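PDB 6GN8: exoenzyme S, which is a secreted Pseudomonas aeruginosa toxin thought to join a GTPase-activating part to an ADP-ribosyltransferase part, the latter contained in this chain. Local coordinates for residues K86-D89 / Q90-A94. The protein carries 2 engineered substitutions. Numbering follows the deposited sequence.
Sequences KLID and QGMSA
Q90 doubles back over the turn before it, its CG lying 3.2 Å from K86 O, while its backbone N gives a hydrogen bond to that same oxygen. CG is wedged between its own backbone N and carbonyl carbon (chi1 43°), uncommon within a helix because CG then comes close to the carbonyls of the preceding turn, here those of K86 and L87. The chain then runs on extended beside L87, pointing the same way, and Q90 OE1 ends 4.1 Å from L87 CD2. A long, flexible amide suits this exposed flank, because its aliphatic part can cover backbone while its end remains polar.

D89 joins the next residues chiefly through its main chain. D89 O accepts S93 N and S93 OG, both at 3.0 Å, from opposite faces of its carbonyl plane. With OG anti to its own carbonyl carbon (chi1 -65°), the S93 hydroxyl turns back to the preceding turn. The D89 carboxylate has other work: OD1 is hydrogen-bonded to Y132 OH and forms a salt bridge with K177 NZ, tying the helix to the loops that carry these two residues.

On the buried side, I88 and M92 lie side by side, with I88 CG2 3.5 Å from M92 CE. The chain of M92 bends at its end, which brings the methyl to the isoleucine branch.

This part of helix 83-99 is amphipathic: I88 and M92 pack on helix 54-77, and L87 reaches helix 24-36. The S93 hydroxyl spends its proton on a carbonyl of its own helix, whereas the D89 carboxylate binds the helix to the rest of the domain.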
loop_
_atom_site.group_PDB
_atom_site.type_symbol
_atom_site.label_atom_id
_atom_site.label_comp_id
_atom_site.label_asym_id
_atom_site.label_seq_id
_atom_site.Cartn_x
_atom_site.Cartn_y
_atom_site.Cartn_z
ATOM N N LYS C 86 40.497 -19.459 18.021
ATOM C CA LYS C 86 40.756 -18.015 17.922
ATOM C C LYS C 86 41.272 -17.642 16.543
ATOM O O LYS C 86 40.719 -16.731 15.908
ATOM C CB LYS C 86 41.746 -17.555 18.999
ATOM C CG LYS C 86 41.082 -17.254 20.339
ATOM C CD LYS C 86 42.024 -16.600 21.360
ATOM C CE LYS C 86 42.882 -17.593 22.124
ATOM N NZ LYS C 86 43.795 -16.929 23.096
ATOM N N LEU C 87 42.281 -18.391 16.055
ATOM C CA LEU C 87 42.903 -18.199 14.735
ATOM C C LEU C 87 41.906 -18.435 13.571
ATOM O O LEU C 87 41.882 -17.629 12.636
ATOM C CB LEU C 87 44.139 -19.107 14.567
ATOM C CG LEU C 87 45.352 -18.829 15.458
ATOM C CD1 LEU C 87 46.322 -19.995 15.438
ATOM C CD2 LEU C 87 46.063 -17.568 15.051
ATOM N N ILE C 88 41.075 -19.521 13.643
ATOM C CA ILE C 88 40.064 -19.853 12.628
ATOM C C ILE C 88 39.008 -18.740 12.591
ATOM O O ILE C 88 38.644 -18.277 11.507
ATOM C CB ILE C 88 39.409 -21.263 12.814
ATOM C CG1 ILE C 88 40.429 -22.386 12.679
ATOM C CG2 ILE C 88 38.310 -21.484 11.773
ATOM C CD1 ILE C 88 39.927 -23.811 13.136
ATOM N N ASP C 89 38.560 -18.290 13.770
ATOM C CA ASP C 89 37.566 -17.221 13.922
ATOM C C ASP C 89 38.092 -15.879 13.378
ATOM O O ASP C 89 37.320 -15.163 12.770
ATOM C CB ASP C 89 37.157 -17.092 15.404
ATOM C CG ASP C 89 36.103 -16.045 15.708
ATOM O OD1 ASP C 89 35.027 -16.091 15.084
ATOM O OD2 ASP C 89 36.347 -15.198 16.592
ATOM N N GLN C 90 39.376 -15.533 13.564
ATOM C CA GLN C 90 39.850 -14.252 13.002
ATOM C C GLN C 90 40.066 -14.348 11.476
ATOM O O GLN C 90 39.797 -13.363 10.788
ATOM C CB GLN C 90 41.071 -13.635 13.718
ATOM C CG GLN C 90 42.195 -14.563 14.100
ATOM C CD GLN C 90 43.111 -13.955 15.154
ATOM O OE1 GLN C 90 44.330 -13.828 14.967
ATOM N NE2 GLN C 90 42.554 -13.580 16.297
ATOM N N GLY C 91 40.424 -15.532 10.965
ATOM C CA GLY C 91 40.559 -15.774 9.531
ATOM C C GLY C 91 39.224 -15.701 8.805
ATOM O O GLY C 91 39.145 -15.211 7.679
ATOM N N MET C 92 38.157 -16.168 9.461
ATOM C CA MET C 92 36.812 -16.122 8.906
ATOM C C MET C 92 36.257 -14.720 8.974
ATOM O O MET C 92 35.705 -14.283 7.973
ATOM C CB MET C 92 35.872 -17.113 9.579
ATOM C CG MET C 92 36.187 -18.557 9.201
ATOM S SD MET C 92 34.994 -19.722 9.890
ATOM C CE MET C 92 35.365 -19.596 11.451
ATOM N N SER C 93 36.452 -13.987 10.098
ATOM C CA SER C 93 36.032 -12.577 10.243
ATOM C C SER C 93 36.657 -11.709 9.156
ATOM O O SER C 93 35.945 -10.947 8.523
ATOM C CB SER C 93 36.421 -12.023 11.612
ATOM O OG SER C 93 35.723 -12.677 12.657
ATOM N N ALA C 94 37.970 -11.843 8.915
ATOM C CA ALA C 94 38.705 -11.081 7.892
ATOM C C ALA C 94 38.122 -11.352 6.490
ATOM O O ALA C 94 37.936 -10.407 5.717
ATOM C CB ALA C 94 40.191 -11.442 7.937
#